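Long-range contacts in transcriptional repressor (Vibrio fischeri, PDB 3KV1), which probably represses transcription by binding DNA, under the control of a sugar-type effector bound by the domain present here: residues N50-V61 and I76-A87; L218-S229 and T243-S252. One frame throughout, in Å; residues are numbered along the deposited sequence.

Contact 1: residues N50-V61 and I76-A87; sequences NNNLQEGMAVAV and IVTQRNARFVSA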
# COMPACT_ATOMS: atom_id res chain seq x y z
N ASN A 50 22.46 1.85 -8.66
CA ASN A 50 22.76 0.74 -9.57
C ASN A 50 24.02 -0.02 -9.14
O ASN A 50 24.05 -1.26 -9.17
CB ASN A 50 22.97 1.29 -11.00
CG ASN A 50 23.21 0.19 -12.02
OD1 ASN A 50 22.57 -0.86 -11.98
ND2 ASN A 50 24.12 0.44 -12.96
N ASN A 51 25.06 0.73 -8.77
CA ASN A 51 26.32 0.11 -8.37
C ASN A 51 26.32 -0.43 -6.94
O ASN A 51 27.04 -1.38 -6.64
CB ASN A 51 27.45 1.12 -8.49
CG ASN A 51 27.73 1.52 -9.92
OD1 ASN A 51 27.68 0.71 -10.83
ND2 ASN A 51 28.06 2.78 -10.12
N ASN A 52 25.53 0.15 -6.05
CA ASN A 52 25.71 -0.19 -4.62
C ASN A 52 24.63 -1.03 -3.97
O ASN A 52 24.88 -1.68 -2.95
CB ASN A 52 25.92 1.09 -3.79
CG ASN A 52 27.27 1.72 -4.07
OD1 ASN A 52 28.25 1.34 -3.46
ND2 ASN A 52 27.32 2.66 -5.01
N LEU A 53 23.44 -1.04 -4.56
CA LEU A 53 22.30 -1.72 -3.93
C LEU A 53 22.34 -3.21 -4.29
O LEU A 53 21.97 -3.60 -5.39
CB LEU A 53 20.99 -1.06 -4.39
CG LEU A 53 19.71 -1.69 -3.88
CD1 LEU A 53 19.69 -1.70 -2.35
CD2 LEU A 53 18.50 -0.89 -4.44
N GLN A 54 22.78 -4.06 -3.37
CA GLN A 54 22.92 -5.49 -3.69
C GLN A 54 21.61 -6.27 -3.52
O GLN A 54 20.74 -5.84 -2.77
CB GLN A 54 24.00 -6.13 -2.79
CG GLN A 54 25.38 -5.44 -2.88
CD GLN A 54 25.90 -5.39 -4.32
OE1 GLN A 54 26.17 -6.43 -4.92
NE2 GLN A 54 26.01 -4.19 -4.87
N GLU A 55 21.50 -7.40 -4.21
CA GLU A 55 20.40 -8.33 -3.97
C GLU A 55 20.27 -8.56 -2.47
O GLU A 55 21.28 -8.73 -1.76
CB GLU A 55 20.67 -9.67 -4.67
CG GLU A 55 21.98 -10.32 -4.27
CD GLU A 55 22.04 -11.79 -4.64
OE1 GLU A 55 21.27 -12.21 -5.52
OE2 GLU A 55 22.86 -12.52 -4.04
N GLY A 56 19.04 -8.54 -1.96
CA GLY A 56 18.81 -8.80 -0.55
C GLY A 56 18.91 -7.58 0.37
O GLY A 56 18.62 -7.67 1.57
N MSE A 57 19.36 -6.44 -0.17
CA MSE A 57 19.41 -5.20 0.61
C MSE A 57 18.11 -4.45 0.39
O MSE A 57 17.32 -4.77 -0.51
CB MSE A 57 20.59 -4.33 0.19
CG MSE A 57 21.92 -5.04 0.42
SE MSE A 57 23.41 -3.81 0.15
CE MSE A 57 24.84 -4.99 0.74
N ALA A 58 17.90 -3.47 1.24
CA ALA A 58 16.66 -2.71 1.27
C ALA A 58 16.94 -1.22 1.29
O ALA A 58 17.99 -0.77 1.80
CB ALA A 58 15.87 -3.09 2.49
N VAL A 59 15.97 -0.46 0.79
CA VAL A 59 16.02 1.02 0.80
C VAL A 59 14.76 1.54 1.50
O VAL A 59 13.62 1.13 1.14
CB VAL A 59 16.06 1.60 -0.66
CG1 VAL A 59 16.25 3.12 -0.60
CG2 VAL A 59 17.17 0.92 -1.51
N ALA A 60 14.93 2.39 2.54
CA ALA A 60 13.81 3.08 3.17
C ALA A 60 13.55 4.30 2.31
O ALA A 60 14.45 5.13 2.21
CB ALA A 60 14.19 3.54 4.57
N VAL A 61 12.32 4.47 1.81
CA VAL A 61 12.05 5.45 0.76
C VAL A 61 11.09 6.53 1.27
O VAL A 61 10.03 6.22 1.82
CB VAL A 61 11.45 4.73 -0.46
CG1 VAL A 61 11.00 5.74 -1.54
CG2 VAL A 61 12.46 3.69 -1.06
N ILE A 76 19.93 2.82 -17.67
CA ILE A 76 20.10 1.37 -17.60
C ILE A 76 20.59 0.96 -16.23
O ILE A 76 21.63 1.45 -15.77
CB ILE A 76 21.21 0.92 -18.54
CG1 ILE A 76 20.79 1.18 -19.99
CG2 ILE A 76 21.54 -0.59 -18.32
CD1 ILE A 76 21.91 0.86 -20.97
N VAL A 77 19.87 0.05 -15.59
CA VAL A 77 20.33 -0.51 -14.34
C VAL A 77 20.26 -2.04 -14.42
O VAL A 77 19.41 -2.62 -15.11
CB VAL A 77 19.53 0.02 -13.14
CG1 VAL A 77 19.65 1.55 -13.03
CG2 VAL A 77 18.08 -0.41 -13.24
N THR A 78 21.19 -2.69 -13.74
CA THR A 78 21.19 -4.13 -13.65
C THR A 78 20.04 -4.59 -12.75
O THR A 78 19.70 -3.92 -11.78
CB THR A 78 22.51 -4.61 -13.07
OG1 THR A 78 23.57 -4.06 -13.87
CG2 THR A 78 22.58 -6.10 -13.08
N GLN A 79 19.43 -5.72 -13.09
CA GLN A 79 18.32 -6.21 -12.28
C GLN A 79 18.84 -6.94 -11.04
O GLN A 79 19.74 -7.78 -11.14
CB GLN A 79 17.41 -7.13 -13.12
CG GLN A 79 16.91 -6.42 -14.41
CD GLN A 79 16.06 -5.18 -14.08
OE1 GLN A 79 14.92 -5.32 -13.65
NE2 GLN A 79 16.62 -3.99 -14.28
N ARG A 80 18.30 -6.59 -9.86
CA ARG A 80 18.67 -7.31 -8.65
C ARG A 80 17.49 -7.35 -7.71
O ARG A 80 16.64 -6.46 -7.74
CB ARG A 80 19.93 -6.70 -8.00
CG ARG A 80 19.75 -5.53 -7.00
CD ARG A 80 19.20 -4.24 -7.64
NE ARG A 80 19.87 -3.77 -8.85
CZ ARG A 80 20.93 -2.97 -8.91
NH1 ARG A 80 21.53 -2.54 -7.80
NH2 ARG A 80 21.39 -2.56 -10.08
N ASN A 81 17.45 -8.38 -6.86
CA ASN A 81 16.31 -8.55 -5.97
C ASN A 81 16.43 -7.76 -4.67
O ASN A 81 16.66 -8.32 -3.59
CB ASN A 81 16.06 -10.03 -5.68
CG ASN A 81 14.73 -10.26 -4.99
OD1 ASN A 81 13.87 -9.38 -4.99
ND2 ASN A 81 14.56 -11.44 -4.40
N ALA A 82 16.26 -6.45 -4.78
CA ALA A 82 16.36 -5.57 -3.61
C ALA A 82 14.95 -5.19 -3.15
O ALA A 82 13.98 -5.39 -3.90
CB ALA A 82 17.16 -4.34 -3.95
N ARG A 83 14.82 -4.70 -1.93
CA ARG A 83 13.50 -4.34 -1.42
C ARG A 83 13.44 -2.83 -1.29
O ARG A 83 14.45 -2.16 -0.96
CB ARG A 83 13.21 -4.97 -0.05
CG ARG A 83 12.59 -6.37 -0.07
CD ARG A 83 12.05 -6.75 1.32
NE ARG A 83 13.12 -6.82 2.31
CZ ARG A 83 13.00 -6.49 3.59
NH1 ARG A 83 11.85 -6.06 4.09
NH2 ARG A 83 14.06 -6.60 4.39
N PHE A 84 12.26 -2.30 -1.58
CA PHE A 84 12.00 -0.87 -1.41
C PHE A 84 10.84 -0.71 -0.43
O PHE A 84 9.72 -1.16 -0.71
CB PHE A 84 11.67 -0.25 -2.78
CG PHE A 84 12.83 -0.30 -3.73
CD1 PHE A 84 12.97 -1.38 -4.60
CD2 PHE A 84 13.83 0.65 -3.67
CE1 PHE A 84 14.07 -1.43 -5.47
CE2 PHE A 84 14.92 0.59 -4.50
CZ PHE A 84 15.04 -0.48 -5.40
N VAL A 85 11.13 -0.11 0.73
CA VAL A 85 10.21 -0.08 1.86
C VAL A 85 9.76 1.34 2.13
O VAL A 85 10.60 2.24 2.30
CB VAL A 85 10.87 -0.61 3.15
CG1 VAL A 85 9.82 -0.74 4.25
CG2 VAL A 85 11.57 -1.97 2.89
N SER A 86 8.44 1.58 2.17
CA SER A 86 7.95 2.94 2.47
C SER A 86 8.33 3.37 3.86
O SER A 86 8.12 2.63 4.83
CB SER A 86 6.43 2.97 2.36
OG SER A 86 6.03 2.74 1.03
N ALA A 87 8.87 4.59 3.98
CA ALA A 87 9.27 5.12 5.28
C ALA A 87 8.25 6.10 5.82
O ALA A 87 8.46 6.70 6.87
CB ALA A 87 10.64 5.85 5.18
O HOH W 1 19.12 -10.62 -7.54
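Arg80 reaches across to the C-terminal end of helix 34-52 and ties it down by its guanidinium edge. Its chain bends at both chi2 and chi3 (-66° and -49°), which turns the edge of the group toward the Asn50 and Leu53 carbonyls. NH1 and NH2 grip Asn50 O end-on, each at 3.1 Å; NH2 lies on a lone pair in the carbonyl plane, whereas NH1 stands above that plane. NH1 also takes a lone pair of Leu53 O, 2.7 Å away. Along the adjoining edge, NE and NH2 hold Thr78 O of its own segment side-on, so three backbone carbonyls fix the group's rotation. The Asn50 side chain crosses that of Arg80 at about a right angle, the amide and guanidinium planes 43° apart. Asn50 OD1 accepts from Thr78 N at 2.9 Å, with only a weak bond from Arg80 NH2.

Further along, the contact turns apolar. Leu53 CG sits on Ala82 CB, and its CD2 meets Phe84 CZ obliquely at 3.6 Å. Val59 lies alongside Phe84, pointing the same way, with CG2 3.8 Å from CE2; Val61 CG2 comes up at the edge of the ring. Cys104 and Leu107 of helix 100-111 also pack on Phe84. Alternate residues serve the other face of the sheet: in the conformer given, Ala58 CB lies over one face of the Arg83 guanidinium, which forms a salt bridge with Glu116, and Val85 packs against helix 137-147.

Gly56 N bonds Asn81 O just before the strands pair. From there parallel bonds run on to Val61 O, which accepts from Ala87 N at 2.9 Å. Strands 58-61 and 83-86, joined through helix 65-72, form a beta-alpha-beta crossover in the sheet of this Rossmann-like domain.

Contact 2: residues L218-S229 and T243-S252; sequences LRQIPNVVAMAS and TGVIDVLATS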
# COMPACT_ATOMS: atom_id res chain seq x y z
N LEU A 218 17.04 7.52 10.95
CA LEU A 218 17.95 7.85 9.87
C LEU A 218 19.39 7.87 10.39
O LEU A 218 20.33 7.56 9.65
CB LEU A 218 17.62 9.23 9.24
CG LEU A 218 16.37 9.34 8.37
CD1 LEU A 218 16.17 10.81 7.83
CD2 LEU A 218 16.40 8.35 7.20
N ARG A 219 19.58 8.23 11.65
CA ARG A 219 20.95 8.34 12.17
C ARG A 219 21.64 6.96 12.15
O ARG A 219 22.87 6.88 12.03
CB ARG A 219 20.95 8.91 13.58
CG ARG A 219 22.32 9.40 14.09
CD ARG A 219 22.20 10.10 15.49
NE ARG A 219 21.28 11.24 15.44
CZ ARG A 219 21.53 12.37 14.79
NH1 ARG A 219 22.71 12.54 14.18
NH2 ARG A 219 20.62 13.34 14.76
N GLN A 220 20.86 5.90 12.29
CA GLN A 220 21.43 4.54 12.30
C GLN A 220 21.25 3.76 10.99
O GLN A 220 21.53 2.58 10.96
CB GLN A 220 20.91 3.71 13.49
CG GLN A 220 19.39 3.54 13.58
CD GLN A 220 18.83 2.45 12.66
OE1 GLN A 220 19.31 1.31 12.68
NE2 GLN A 220 17.78 2.78 11.90
N ILE A 221 20.79 4.41 9.92
CA ILE A 221 20.76 3.76 8.61
C ILE A 221 22.13 4.03 7.96
O ILE A 221 22.58 5.16 7.92
CB ILE A 221 19.58 4.30 7.74
CG1 ILE A 221 18.25 3.70 8.26
CG2 ILE A 221 19.78 3.98 6.24
CD1 ILE A 221 17.03 4.16 7.48
N PRO A 222 22.81 2.97 7.47
CA PRO A 222 24.20 3.17 7.01
C PRO A 222 24.37 4.16 5.86
O PRO A 222 25.39 4.82 5.79
CB PRO A 222 24.61 1.77 6.52
CG PRO A 222 23.75 0.83 7.31
CD PRO A 222 22.43 1.55 7.53
N ASN A 223 23.40 4.24 4.95
CA ASN A 223 23.58 5.05 3.76
C ASN A 223 22.36 5.90 3.45
O ASN A 223 21.53 5.51 2.61
CB ASN A 223 23.88 4.16 2.54
CG ASN A 223 25.16 3.34 2.71
OD1 ASN A 223 26.25 3.89 2.68
ND2 ASN A 223 25.01 2.06 2.94
N VAL A 224 22.26 7.04 4.13
CA VAL A 224 21.15 7.97 3.92
C VAL A 224 21.54 8.84 2.74
O VAL A 224 22.53 9.60 2.79
CB VAL A 224 20.92 8.80 5.19
CG1 VAL A 224 19.92 9.92 4.96
CG2 VAL A 224 20.43 7.83 6.35
N VAL A 225 20.79 8.70 1.66
CA VAL A 225 21.04 9.47 0.45
C VAL A 225 19.99 10.57 0.41
O VAL A 225 18.78 10.29 0.31
CB VAL A 225 20.80 8.60 -0.79
CG1 VAL A 225 20.98 9.48 -2.07
CG2 VAL A 225 21.72 7.36 -0.79
N ALA A 226 20.44 11.81 0.47
CA ALA A 226 19.51 12.94 0.58
C ALA A 226 19.68 13.82 -0.65
O ALA A 226 20.80 14.12 -1.11
CB ALA A 226 19.77 13.74 1.86
N MSE A 227 18.55 14.32 -1.14
CA MSE A 227 18.51 14.94 -2.44
C MSE A 227 17.80 16.30 -2.40
O MSE A 227 16.69 16.40 -1.91
CB MSE A 227 17.77 13.97 -3.37
CG MSE A 227 18.27 12.51 -3.29
SE MSE A 227 17.12 11.54 -4.54
CE MSE A 227 17.31 12.90 -6.07
N ALA A 228 18.44 17.35 -2.92
CA ALA A 228 17.75 18.63 -3.08
C ALA A 228 18.31 19.33 -4.30
O ALA A 228 19.49 19.25 -4.57
CB ALA A 228 17.94 19.50 -1.86
N SER A 229 17.48 20.07 -5.03
CA SER A 229 17.98 20.69 -6.26
C SER A 229 18.01 22.21 -6.25
O SER A 229 18.68 22.84 -7.06
CB SER A 229 17.15 20.23 -7.47
OG SER A 229 17.49 18.91 -7.82
N THR A 243 22.10 17.91 10.96
CA THR A 243 21.54 16.87 11.83
C THR A 243 22.52 15.74 11.97
O THR A 243 22.42 14.95 12.90
CB THR A 243 20.29 16.20 11.25
OG1 THR A 243 20.64 15.52 10.04
CG2 THR A 243 19.20 17.21 11.01
N GLY A 244 23.44 15.62 11.02
CA GLY A 244 24.44 14.57 11.02
C GLY A 244 23.99 13.25 10.40
O GLY A 244 24.77 12.29 10.34
N VAL A 245 22.75 13.17 9.94
CA VAL A 245 22.29 11.84 9.48
C VAL A 245 22.61 11.51 8.04
O VAL A 245 22.46 10.34 7.62
CB VAL A 245 20.80 11.61 9.73
CG1 VAL A 245 20.44 11.87 11.19
CG2 VAL A 245 19.97 12.49 8.82
N ILE A 246 23.04 12.50 7.26
CA ILE A 246 23.20 12.28 5.82
C ILE A 246 24.54 11.66 5.48
O ILE A 246 25.58 12.11 6.00
CB ILE A 246 23.03 13.58 5.07
CG1 ILE A 246 21.61 14.09 5.27
CG2 ILE A 246 23.28 13.37 3.57
CD1 ILE A 246 21.39 15.46 4.64
N ASP A 247 24.52 10.61 4.66
CA ASP A 247 25.76 10.00 4.21
C ASP A 247 26.14 10.35 2.77
O ASP A 247 27.32 10.49 2.44
CB ASP A 247 25.67 8.51 4.42
CG ASP A 247 25.31 8.18 5.85
OD1 ASP A 247 26.15 8.50 6.73
OD2 ASP A 247 24.18 7.66 6.11
N VAL A 248 25.13 10.46 1.91
CA VAL A 248 25.38 10.80 0.52
C VAL A 248 24.50 12.01 0.15
O VAL A 248 23.27 11.94 0.26
CB VAL A 248 25.02 9.63 -0.39
CG1 VAL A 248 25.18 10.02 -1.86
CG2 VAL A 248 25.86 8.37 -0.05
N LEU A 249 25.13 13.11 -0.27
CA LEU A 249 24.35 14.30 -0.60
C LEU A 249 24.36 14.44 -2.11
O LEU A 249 25.42 14.45 -2.71
CB LEU A 249 24.99 15.55 0.01
CG LEU A 249 24.34 16.87 -0.37
CD1 LEU A 249 22.95 16.92 0.28
CD2 LEU A 249 25.22 18.06 0.08
N ALA A 250 23.18 14.52 -2.72
CA ALA A 250 23.12 14.70 -4.16
C ALA A 250 22.43 16.08 -4.41
O ALA A 250 21.33 16.31 -3.96
CB ALA A 250 22.31 13.52 -4.82
N THR A 251 23.07 16.94 -5.17
CA THR A 251 22.56 18.30 -5.30
C THR A 251 23.26 18.99 -6.47
O THR A 251 24.00 18.35 -7.22
CB THR A 251 22.71 19.11 -3.95
OG1 THR A 251 21.95 20.33 -4.01
CG2 THR A 251 24.19 19.46 -3.65
N SER A 252 23.01 20.28 -6.65
CA SER A 252 23.52 21.02 -7.82
C SER A 252 24.83 21.76 -7.47
O SER A 252 25.14 21.93 -6.29
CB SER A 252 22.51 22.09 -8.24
OG SER A 252 22.44 23.12 -7.26
O HOH W 2 22.81 8.17 8.99
O HOH W 3 24.85 9.24 11.58
O HOH W 4 25.45 11.00 13.37
O HOH W 5 20.19 24.83 -7.67
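Val224 and Asp247 meet where two parallel strands of a beta-alpha-beta unit, 223-227 and 248-252, come together; helix 234-242 makes the crossover. Asp247 OD2 offers its anti lone pair to Val224 N, a nearly straight bond of 2.8 Å at 177°. Val224 O in turn accepts from both Asp247 N and Val248 N, so backbone and carboxylate together fix the start of the pairing.

Beyond this point the packing is close. Ala226 CB presses on Ile246 CD1 at 3.6 Å, on the side covered by helix 234-242. Val225 and Val248 lie side by side, CG2 to CB 4.0 Å, while Met227 and Ala250, on the same face, touch Val41 and Val45 of helix 34-52.

The end near Arg219 is the solvent side. Its guanidinium grips Thr243 O end-on with NH1 and NH2, almost in its own plane, as Val245 CG1 covers one face 3.6 Å above the plane. The bend at chi3 (-58°) folds the group back over that methyl. One water lies 2.6 Å from both Leu218 O and Val245 O, with more acceptors in reach than it has protons; another, accepting from Arg219 NH1, lies beside Gly244.

At the far end, Ser252 OG caps Cys255 N at the start of helix 253-264, and a water links Ser229 O to the same OG. Just before it, in the conformer given, Thr251 OG1 donates to Ala228 O at 2.7 Å, from above the carbonyl plane.

Overall arrangement
Contacts 1 and 2 each join the two parallel strands of a beta-alpha-beta unit in one mixed sheet, and strand 151-158 lies between them, pairing with both 58-61 and 223-227. Their centres are 16 Å apart, yet they touch directly, Ala60 CB packing on Ile221 CD1 at 4.1 Å. Helix 34-52 links them too, its last turn held in contact 1 while Val41 and Val45 pack on contact 2. The centre of contact 2 is about 8 Å from the centre of the chain, that of contact 1 about 16 Å. Bound glycerol, probably from the crystallisation liquor, lies about 3 Å from the Gln54 side chain in contact 1; glycerol also lies about 4 Å from that of Arg219 in contact 2 (nearest atoms).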